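Local coordinates for bumblebee peptidoglycan recognition protein SA (Bombus, PDB 5XZ4) that probably recognises bacterial peptidoglycan in insect innate immunity, with a preference for Dap-type over Lys-type peptidoglycan, at residues I11-W16 / W67-Y72; R86-E91 / K134-E139; L127-K132 / W166-P171. All coordinates share one frame; numbering follows the deposited sequence.

Contact 1: residues I11-W16 / W67-Y72; sequences IGRSEW and WDDIGY
R13 reaches D69 on a fully stretched chain: CG stands anti to the backbone N (chi1 -169°), while D69, with its own CG likewise anti, comes from the opposite direction. The grip is side-on and falls on one oxygen. OD1 of D69 lies at the guanidinium edge, 3.0 Å from R13 NE and 2.8 Å from R13 NH1, both nitrogens approaching from the same face of the carboxylate, whose plane is turned 61° from the guanidinium. A weak bond from R13 NE to D69 OD2, 3.1 Å, completes the salt bridge, and R13 NH2 turns to V19 O. Shortened to an alanine here, the side chain is likely to leave the buried D69 carboxylate without this countercharge, held less firmly against turning. Next to it, CH2 of W16 meets both I70 CD1 and I70 CG2 at 4.1 Å, at a slant; the indole NE1 is held by E84 O, and the W16 side chain also packs on A54 and R58 of helix 47-64. An ion pair with its carboxylate buried, beside an apolar touch, thus ties helix 13-16 to the connection between helix 47-64 and strand 74-76, at one flank of the sheet of this amidase-like PGRP fold.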
loop_
_atom_site.group_PDB
_atom_site.type_symbol
_atom_site.label_atom_id
_atom_site.label_comp_id
_atom_site.label_asym_id
_atom_site.label_seq_id
_atom_site.Cartn_x
_atom_site.Cartn_y
_atom_site.Cartn_z
ATOM N N ILE A 11 8.155 9.216 2.118
ATOM C CA ILE A 11 7.623 10.301 2.936
ATOM C C ILE A 11 7.139 9.674 4.241
ATOM O O ILE A 11 6.135 8.924 4.257
ATOM C CB ILE A 11 6.506 11.065 2.205
ATOM C CG1 ILE A 11 7.077 11.677 0.914
ATOM C CG2 ILE A 11 5.899 12.118 3.121
ATOM C CD1 ILE A 11 6.077 12.279 -0.043
ATOM N N GLY A 12 7.858 9.948 5.326
ATOM C CA GLY A 12 7.587 9.375 6.626
ATOM C C GLY A 12 6.208 9.758 7.124
ATOM O O GLY A 12 5.692 10.835 6.768
ATOM N N ARG A 13 5.636 8.920 7.975
ATOM C CA ARG A 13 4.270 9.170 8.503
ATOM C C ARG A 13 4.117 10.579 9.116
ATOM O O ARG A 13 3.119 11.295 8.835
ATOM C CB ARG A 13 3.878 8.089 9.489
ATOM C CG ARG A 13 2.406 8.106 9.895
ATOM C CD ARG A 13 2.111 7.032 10.954
ATOM N NE ARG A 13 0.693 7.074 11.369
ATOM C CZ ARG A 13 0.172 8.002 12.179
ATOM N NH1 ARG A 13 -1.135 7.972 12.445
ATOM N NH2 ARG A 13 0.960 8.931 12.719
ATOM N N SER A 14 5.097 11.019 9.901
ATOM C CA SER A 14 5.003 12.320 10.595
ATOM C C SER A 14 5.137 13.500 9.624
ATOM O O SER A 14 4.880 14.648 9.988
ATOM C CB SER A 14 6.035 12.416 11.716
ATOM O OG SER A 14 7.363 12.417 11.197
ATOM N N GLU A 15 5.538 13.230 8.388
ATOM C CA GLU A 15 5.625 14.278 7.381
ATOM C C GLU A 15 4.268 14.604 6.753
ATOM O O GLU A 15 4.114 15.653 6.112
ATOM C CB GLU A 15 6.621 13.904 6.282
ATOM C CG GLU A 15 8.027 13.509 6.753
ATOM C CD GLU A 15 8.992 13.288 5.603
ATOM O OE1 GLU A 15 9.646 12.222 5.570
ATOM O OE2 GLU A 15 9.097 14.175 4.732
ATOM N N TRP A 16 3.284 13.704 6.908
ATOM C CA TRP A 16 1.942 13.954 6.359
ATOM C C TRP A 16 0.805 14.055 7.373
ATOM O O TRP A 16 -0.285 14.467 6.994
ATOM C CB TRP A 16 1.589 12.991 5.191
ATOM C CG TRP A 16 1.565 11.522 5.527
ATOM C CD1 TRP A 16 2.567 10.598 5.278
ATOM C CD2 TRP A 16 0.479 10.787 6.113
ATOM N NE1 TRP A 16 2.158 9.350 5.676
ATOM C CE2 TRP A 16 0.890 9.427 6.204
ATOM C CE3 TRP A 16 -0.818 11.132 6.568
ATOM C CZ2 TRP A 16 0.074 8.426 6.754
ATOM C CZ3 TRP A 16 -1.648 10.127 7.104
ATOM C CH2 TRP A 16 -1.184 8.782 7.209
ATOM N N TRP A 67 -9.773 2.174 14.015
ATOM C CA TRP A 67 -8.497 1.455 13.877
ATOM C C TRP A 67 -7.338 2.195 14.540
ATOM O O TRP A 67 -7.414 3.411 14.813
ATOM C CB TRP A 67 -8.216 1.212 12.401
ATOM C CG TRP A 67 -9.208 0.293 11.709
ATOM C CD1 TRP A 67 -10.165 -0.515 12.293
ATOM C CD2 TRP A 67 -9.319 0.078 10.295
ATOM N NE1 TRP A 67 -10.870 -1.199 11.320
ATOM C CE2 TRP A 67 -10.362 -0.862 10.089
ATOM C CE3 TRP A 67 -8.637 0.585 9.182
ATOM C CZ2 TRP A 67 -10.721 -1.307 8.806
ATOM C CZ3 TRP A 67 -9.030 0.182 7.912
ATOM C CH2 TRP A 67 -10.049 -0.779 7.740
ATOM N N ASP A 68 -6.244 1.480 14.775
ATOM C CA ASP A 68 -5.094 2.067 15.482
ATOM C C ASP A 68 -4.284 3.061 14.642
ATOM O O ASP A 68 -3.482 3.833 15.184
ATOM C CB ASP A 68 -4.125 0.949 15.924
ATOM C CG ASP A 68 -4.735 -0.011 16.885
ATOM O OD1 ASP A 68 -5.438 0.439 17.789
ATOM O OD2 ASP A 68 -4.461 -1.231 16.740
ATOM N N ASP A 69 -4.481 3.014 13.327
ATOM C CA ASP A 69 -3.736 3.817 12.344
ATOM C C ASP A 69 -4.425 3.629 11.006
ATOM O O ASP A 69 -5.327 2.747 10.885
ATOM C CB ASP A 69 -2.247 3.396 12.245
ATOM C CG ASP A 69 -1.356 4.436 11.554
ATOM O OD1 ASP A 69 -1.821 5.536 11.162
ATOM O OD2 ASP A 69 -0.132 4.132 11.421
ATOM N N ILE A 70 -4.060 4.442 10.015
ATOM C CA ILE A 70 -4.405 4.149 8.627
ATOM C C ILE A 70 -4.138 2.658 8.372
ATOM O O ILE A 70 -3.126 2.116 8.858
ATOM C CB ILE A 70 -3.603 5.076 7.665
ATOM C CG1 ILE A 70 -4.189 5.069 6.256
ATOM C CG2 ILE A 70 -2.094 4.789 7.683
ATOM C CD1 ILE A 70 -3.647 6.124 5.289
ATOM N N GLY A 71 -5.027 1.995 7.644
ATOM C CA GLY A 71 -4.942 0.525 7.540
ATOM C C GLY A 71 -3.783 0.058 6.667
ATOM O O GLY A 71 -3.289 -1.069 6.857
ATOM N N TYR A 72 -3.380 0.893 5.706
ATOM C CA TYR A 72 -2.343 0.510 4.706
ATOM C C TYR A 72 -0.927 0.629 5.280
ATOM O O TYR A 72 -0.659 1.477 6.129
ATOM C CB TYR A 72 -2.434 1.384 3.443
ATOM C CG TYR A 72 -3.798 1.299 2.772
ATOM C CD1 TYR A 72 -4.161 0.159 2.048
ATOM C CD2 TYR A 72 -4.769 2.339 2.893
ATOM C CE1 TYR A 72 -5.420 0.040 1.468
ATOM C CE2 TYR A 72 -6.048 2.213 2.305
ATOM C CZ TYR A 72 -6.352 1.080 1.575
ATOM O OH TYR A 72 -7.582 0.885 0.981
#

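Contact 2: residues R86-E91 / K134-E139; sequences RGWNRE and KGILRE. With SO4 (sulfate ion), chain D.
W88 and I136 are the nearest backbone neighbours, their CA atoms 7.3 Å apart where the loop after strand 82-84 passes the chain that leaves helix 118-134; G135, the first residue past the helix, has positive phi and leads toward the short strand 137-138. The indole of W88 is what bridges the gap, and I136 lies across it at about a right angle. CD1 of I136 sits 3.6 Å from the centroid of the W88 five-membered ring and only 8° off its normal, a CH-pi contact over the face. The other branch of I136, CG2, sits near the corner between CE3 and CB of the tryptophan, 3.6 Å from W88 CE3. The isoleucine torsion accounts for this fit: CG1 lies beside the backbone N (chi1 -59°), which carries CD1 over the five-membered ring and leaves CG2 at the CB side of the indole. L137 joins from the strand, its CG 3.9 Å from W88 CZ3, and also packs on I31 and V34 of strand 31-38. F74 meets the indole edge-to-face.

Further along the loop, R90 holds a sulfate, probably from the crystallisation liquor, through two nitrogens: NE gives an almost straight bond to O4 (2.9 Å, 176°) and NH2 one to O2 (2.8 Å). S23, Y26 and I24 bind the same ion. The join between the two segments is therefore wholly apolar, resting on shape and on the indole's pi face, while R90 turns its charge to the sulfate, away from the join.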
loop_
_atom_site.group_PDB
_atom_site.type_symbol
_atom_site.label_atom_id
_atom_site.label_comp_id
_atom_site.label_asym_id
_atom_site.label_seq_id
_atom_site.Cartn_x
_atom_site.Cartn_y
_atom_site.Cartn_z
ATOM N N ARG A 86 1.408 2.402 8.109
ATOM C CA ARG A 86 1.914 1.527 9.166
ATOM C C ARG A 86 3.386 1.091 8.931
ATOM O O ARG A 86 4.039 0.660 9.893
ATOM C CB ARG A 86 1.023 0.304 9.327
ATOM C CG ARG A 86 -0.348 0.651 9.868
ATOM C CD ARG A 86 -1.280 -0.548 9.914
ATOM N NE ARG A 86 -2.615 -0.127 10.393
ATOM C CZ ARG A 86 -3.337 -0.743 11.330
ATOM N NH1 ARG A 86 -2.956 -1.889 11.908
ATOM N NH2 ARG A 86 -4.502 -0.189 11.690
ATOM N N GLY A 87 3.871 1.197 7.687
ATOM C CA GLY A 87 5.278 0.986 7.366
ATOM C C GLY A 87 5.651 -0.474 7.179
ATOM O O GLY A 87 4.820 -1.360 7.069
ATOM N N TRP A 88 6.960 -0.705 7.169
ATOM C CA TRP A 88 7.476 -2.046 6.882
ATOM C C TRP A 88 7.239 -3.056 7.987
ATOM O O TRP A 88 7.282 -4.254 7.727
ATOM C CB TRP A 88 8.993 -1.982 6.684
ATOM C CG TRP A 88 9.482 -1.339 5.443
ATOM C CD1 TRP A 88 10.339 -0.243 5.363
ATOM C CD2 TRP A 88 9.283 -1.796 4.087
ATOM N NE1 TRP A 88 10.640 0.009 4.036
ATOM C CE2 TRP A 88 10.008 -0.907 3.238
ATOM C CE3 TRP A 88 8.529 -2.844 3.498
ATOM C CZ2 TRP A 88 10.037 -1.058 1.837
ATOM C CZ3 TRP A 88 8.552 -2.985 2.102
ATOM C CH2 TRP A 88 9.300 -2.074 1.293
ATOM N N ASN A 89 6.999 -2.616 9.217
ATOM C CA ASN A 89 7.196 -3.487 10.381
ATOM C C ASN A 89 5.962 -3.823 11.215
ATOM O O ASN A 89 6.061 -4.556 12.204
ATOM C CB ASN A 89 8.317 -2.926 11.256
ATOM C CG ASN A 89 9.695 -3.126 10.639
ATOM O OD1 ASN A 89 10.309 -4.191 10.779
ATOM N ND2 ASN A 89 10.176 -2.119 9.940
ATOM N N ARG A 90 4.810 -3.265 10.842
ATOM C CA ARG A 90 3.616 -3.377 11.692
ATOM C C ARG A 90 2.469 -4.110 11.015
ATOM O O ARG A 90 2.259 -3.978 9.798
ATOM C CB ARG A 90 3.180 -1.981 12.181
ATOM C CG ARG A 90 4.128 -1.452 13.252
ATOM C CD ARG A 90 3.953 0.025 13.552
ATOM N NE ARG A 90 4.783 0.435 14.699
ATOM C CZ ARG A 90 6.044 0.863 14.622
ATOM N NH1 ARG A 90 6.674 0.946 13.457
ATOM N NH2 ARG A 90 6.682 1.227 15.728
ATOM N N GLU A 91 1.706 -4.866 11.815
ATOM C CA GLU A 91 0.541 -5.608 11.331
ATOM C C GLU A 91 -0.452 -4.656 10.667
ATOM O O GLU A 91 -0.681 -3.531 11.126
ATOM C CB GLU A 91 -0.113 -6.393 12.470
ATOM C CG GLU A 91 0.699 -7.615 12.910
ATOM C CD GLU A 91 0.051 -8.409 14.033
ATOM O OE1 GLU A 91 -1.096 -8.094 14.420
ATOM O OE2 GLU A 91 0.687 -9.382 14.524
ATOM N N LYS A 134 17.052 -4.621 0.538
ATOM C CA LYS A 134 17.367 -4.338 1.947
ATOM C C LYS A 134 17.230 -5.585 2.808
ATOM O O LYS A 134 17.866 -5.676 3.861
ATOM C CB LYS A 134 16.447 -3.246 2.502
ATOM C CG LYS A 134 16.855 -1.822 2.170
ATOM C CD LYS A 134 15.809 -0.848 2.698
ATOM C CE LYS A 134 16.268 0.606 2.647
ATOM N NZ LYS A 134 17.287 0.969 3.674
ATOM N N GLY A 135 16.383 -6.518 2.377
ATOM C CA GLY A 135 16.125 -7.748 3.121
ATOM C C GLY A 135 14.886 -7.691 3.998
ATOM O O GLY A 135 14.661 -8.578 4.811
ATOM N N ILE A 136 14.081 -6.638 3.832
ATOM C CA ILE A 136 12.803 -6.492 4.541
ATOM C C ILE A 136 11.747 -7.441 3.950
ATOM O O ILE A 136 10.925 -8.009 4.679
ATOM C CB ILE A 136 12.300 -5.027 4.465
ATOM C CG1 ILE A 136 13.325 -4.052 5.077
ATOM C CG2 ILE A 136 10.928 -4.889 5.133
ATOM C CD1 ILE A 136 13.132 -2.611 4.657
ATOM N N LEU A 137 11.756 -7.576 2.623
ATOM C CA LEU A 137 10.877 -8.520 1.911
ATOM C C LEU A 137 11.691 -9.735 1.533
ATOM O O LEU A 137 12.867 -9.599 1.230
ATOM C CB LEU A 137 10.305 -7.868 0.637
ATOM C CG LEU A 137 9.441 -6.616 0.856
ATOM C CD1 LEU A 137 8.990 -6.074 -0.494
ATOM C CD2 LEU A 137 8.215 -6.920 1.723
ATOM N N ARG A 138 11.069 -10.901 1.535
ATOM C CA ARG A 138 11.778 -12.138 1.104
ATOM C C ARG A 138 12.211 -11.999 -0.359
ATOM O O ARG A 138 11.552 -11.317 -1.163
ATOM C CB ARG A 138 10.848 -13.334 1.250
ATOM C CG ARG A 138 10.620 -13.762 2.692
ATOM C CD ARG A 138 9.750 -15.004 2.787
ATOM N NE ARG A 138 10.370 -16.166 2.168
ATOM C CZ ARG A 138 10.947 -17.180 2.817
ATOM N NH1 ARG A 138 11.466 -18.177 2.114
ATOM N NH2 ARG A 138 11.005 -17.222 4.147
ATOM N N GLU A 139 13.321 -12.655 -0.705
ATOM C CA GLU A 139 13.823 -12.670 -2.092
ATOM C C GLU A 139 12.776 -13.235 -3.072
ATOM O O GLU A 139 12.693 -12.800 -4.225
ATOM C CB GLU A 139 15.130 -13.479 -2.188
ATOM C CG GLU A 139 16.267 -12.971 -1.310
ATOM C CD GLU A 139 17.060 -11.843 -1.945
ATOM O OE1 GLU A 139 17.542 -12.009 -3.089
ATOM O OE2 GLU A 139 17.222 -10.801 -1.282
HETATM S S SO4 D . 4.444 0.751 18.611
HETATM O O1 SO4 D . 4.037 2.106 19.064
HETATM O O2 SO4 D . 5.892 0.738 18.317
HETATM O O3 SO4 D . 4.252 -0.213 19.715
HETATM O O4 SO4 D . 3.675 0.338 17.401
#

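Contact 3: residues L127-K132 / W166-P171; sequences LIHCGK and WLEWVP
E168 OE2 takes two donors from helix 118-134. K132 NZ makes the salt bridge, 2.7 Å from E168 OE2 and on its anti lone pair, the side away from the other carboxylate oxygen. H129 NE2 adds a weak bond to the same E168 OE2, 2.9 Å long and bent to 127° at the hydrogen, with the oxygen near the imidazole plane at the ring edge and the ring turned well away from the carboxylate plane. Both long chains fold to make this meeting: E168 kinks at chi2 (91°), and K132 bends at chi3 (-95°), which lays its CE 3.9 Å from E168 CG. Two donors on one oxygen, one of them cationic, would be expected to favour the charged carboxylate and to restrict its movement.

Inward from these three residues the contact becomes apolar. CD1 of I128 touches CZ3 of W166 at 3.8 Å, the two side chains crossing at about a right angle. The indole of W166 is also stacked on the ring of H125, one helical turn before H129, and packs on L121 and A124, so it lies along about two turns of that helix. V143 of strand 141-145 touches both W166 and E168 and bonds backbone to backbone with E168 and V170.

W166 to W169 form a type I beta turn, closed by W169 N to W166 O. A partly exposed salt bridge over an apolar layer joins the segment after helix 157-163 to helix 118-134, beside edge strand 141-145 and near the C terminus of the chain, in this PGRP fold.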
loop_
_atom_site.group_PDB
_atom_site.type_symbol
_atom_site.label_atom_id
_atom_site.label_comp_id
_atom_site.label_asym_id
_atom_site.label_seq_id
_atom_site.Cartn_x
_atom_site.Cartn_y
_atom_site.Cartn_z
ATOM N N LEU A 127 9.656 0.447 -4.749
ATOM C CA LEU A 127 9.493 0.137 -3.334
ATOM C C LEU A 127 9.643 -1.371 -3.046
ATOM O O LEU A 127 10.317 -1.773 -2.090
ATOM C CB LEU A 127 8.109 0.635 -2.831
ATOM C CG LEU A 127 7.808 0.475 -1.327
ATOM C CD1 LEU A 127 8.744 1.337 -0.483
ATOM C CD2 LEU A 127 6.325 0.728 -1.001
ATOM N N ILE A 128 9.031 -2.216 -3.891
ATOM C CA ILE A 128 9.146 -3.664 -3.745
ATOM C C ILE A 128 10.615 -4.069 -3.957
ATOM O O ILE A 128 11.161 -4.837 -3.162
ATOM C CB ILE A 128 8.176 -4.396 -4.702
ATOM C CG1 ILE A 128 6.722 -4.147 -4.267
ATOM C CG2 ILE A 128 8.465 -5.891 -4.721
ATOM C CD1 ILE A 128 5.725 -4.439 -5.349
ATOM N N HIS A 129 11.269 -3.543 -4.999
ATOM C CA HIS A 129 12.686 -3.859 -5.233
ATOM C C HIS A 129 13.580 -3.427 -4.087
ATOM O O HIS A 129 14.478 -4.182 -3.720
ATOM C CB HIS A 129 13.134 -3.277 -6.557
ATOM C CG HIS A 129 12.701 -4.109 -7.718
ATOM N ND1 HIS A 129 13.380 -4.126 -8.917
ATOM C CD2 HIS A 129 11.685 -5.005 -7.846
ATOM C CE1 HIS A 129 12.768 -4.945 -9.755
ATOM N NE2 HIS A 129 11.766 -5.520 -9.119
ATOM N N CYS A 130 13.331 -2.237 -3.533
ATOM C CA CYS A 130 14.038 -1.706 -2.370
ATOM C C CYS A 130 13.902 -2.654 -1.201
ATOM O O CYS A 130 14.904 -3.010 -0.567
ATOM C CB CYS A 130 13.436 -0.342 -1.994
ATOM S SG CYS A 130 13.940 0.353 -0.398
ATOM N N GLY A 131 12.664 -3.067 -0.921
ATOM C CA GLY A 131 12.372 -3.940 0.200
ATOM C C GLY A 131 13.126 -5.256 0.093
ATOM O O GLY A 131 13.672 -5.738 1.093
ATOM N N LYS A 132 13.130 -5.836 -1.118
ATOM C CA LYS A 132 13.921 -7.053 -1.395
ATOM C C LYS A 132 15.421 -6.812 -1.192
ATOM O O LYS A 132 16.083 -7.595 -0.492
ATOM C CB LYS A 132 13.663 -7.556 -2.827
ATOM C CG LYS A 132 12.310 -8.210 -3.065
ATOM C CD LYS A 132 12.336 -9.023 -4.352
ATOM C CE LYS A 132 11.804 -8.212 -5.511
ATOM N NZ LYS A 132 12.215 -8.785 -6.838
ATOM N N TRP A 166 4.714 -7.558 -13.577
ATOM C CA TRP A 166 5.814 -7.758 -12.631
ATOM C C TRP A 166 6.075 -9.249 -12.456
ATOM O O TRP A 166 5.140 -10.017 -12.261
ATOM C CB TRP A 166 5.428 -7.165 -11.272
ATOM C CG TRP A 166 5.239 -5.674 -11.235
ATOM C CD1 TRP A 166 5.729 -4.749 -12.126
ATOM C CD2 TRP A 166 4.563 -4.938 -10.217
ATOM N NE1 TRP A 166 5.367 -3.467 -11.723
ATOM C CE2 TRP A 166 4.673 -3.558 -10.546
ATOM C CE3 TRP A 166 3.903 -5.309 -9.037
ATOM C CZ2 TRP A 166 4.109 -2.567 -9.752
ATOM C CZ3 TRP A 166 3.337 -4.334 -8.263
ATOM C CH2 TRP A 166 3.457 -2.975 -8.608
ATOM N N LEU A 167 7.346 -9.672 -12.499
ATOM C CA LEU A 167 7.681 -11.089 -12.311
ATOM C C LEU A 167 7.289 -11.596 -10.937
ATOM O O LEU A 167 7.043 -12.784 -10.758
ATOM C CB LEU A 167 9.188 -11.364 -12.522
ATOM C CG LEU A 167 9.764 -11.231 -13.931
ATOM C CD1 LEU A 167 11.249 -11.597 -13.928
ATOM C CD2 LEU A 167 8.999 -12.098 -14.920
ATOM N N GLU A 168 7.236 -10.687 -9.960
ATOM C CA GLU A 168 6.878 -11.049 -8.586
ATOM C C GLU A 168 5.399 -11.385 -8.426
ATOM O O GLU A 168 5.016 -11.989 -7.423
ATOM C CB GLU A 168 7.272 -9.944 -7.590
ATOM C CG GLU A 168 8.761 -9.595 -7.599
ATOM C CD GLU A 168 9.129 -8.480 -8.562
ATOM O OE1 GLU A 168 8.364 -8.130 -9.471
ATOM O OE2 GLU A 168 10.242 -7.931 -8.434
ATOM N N TRP A 169 4.571 -10.956 -9.380
ATOM C CA TRP A 169 3.119 -11.263 -9.308
ATOM C C TRP A 169 2.884 -12.768 -9.456
ATOM O O TRP A 169 3.493 -13.397 -10.319
ATOM C CB TRP A 169 2.331 -10.487 -10.373
ATOM C CG TRP A 169 0.858 -10.835 -10.314
ATOM C CD1 TRP A 169 -0.051 -10.415 -9.370
ATOM C CD2 TRP A 169 0.167 -11.768 -11.160
ATOM N NE1 TRP A 169 -1.274 -11.010 -9.611
ATOM C CE2 TRP A 169 -1.170 -11.836 -10.701
ATOM C CE3 TRP A 169 0.540 -12.517 -12.288
ATOM C CZ2 TRP A 169 -2.144 -12.642 -11.317
ATOM C CZ3 TRP A 169 -0.433 -13.333 -12.905
ATOM C CH2 TRP A 169 -1.762 -13.375 -12.422
ATOM N N VAL A 170 2.010 -13.330 -8.624
ATOM C CA VAL A 170 1.659 -14.757 -8.692
ATOM C C VAL A 170 0.149 -14.950 -8.911
ATOM O O VAL A 170 -0.672 -14.267 -8.295
ATOM C CB VAL A 170 2.173 -15.554 -7.466
ATOM C CG1 VAL A 170 3.702 -15.536 -7.406
ATOM C CG2 VAL A 170 1.575 -15.086 -6.157
ATOM N N PRO A 171 -0.223 -15.874 -9.798
ATOM C CA PRO A 171 -1.643 -16.164 -10.022
ATOM C C PRO A 171 -2.351 -16.855 -8.850
ATOM O O PRO A 171 -3.581 -16.731 -8.731
ATOM C CB PRO A 171 -1.624 -17.063 -11.264
ATOM C CG PRO A 171 -0.253 -17.636 -11.316
ATOM C CD PRO A 171 0.657 -16.597 -10.741
#

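How the contacts relate
Contact 1 and contact 2 share a boundary, their centres 15 Å apart: R86 NE meets I70 O at 2.8 Å and R86 N meets Y72 O at 3.0 Å, so the loop that carries W88 and R90, which with S23, I24 and Y26 holds the sulfate, is fixed to segment 67-72. Contacts 2 and 3 are closer, 12 Å between centres, and are joined through the end of helix 118-134, where L137 N lies 3.1 Å from G131 O and W88 CH2 packs 3.5 Å from L127 O. Contacts 1 and 3 lie on opposite sides of the chain's centre, 22 Å between centres, and do not touch, which leaves contact 2 as the bridge between them.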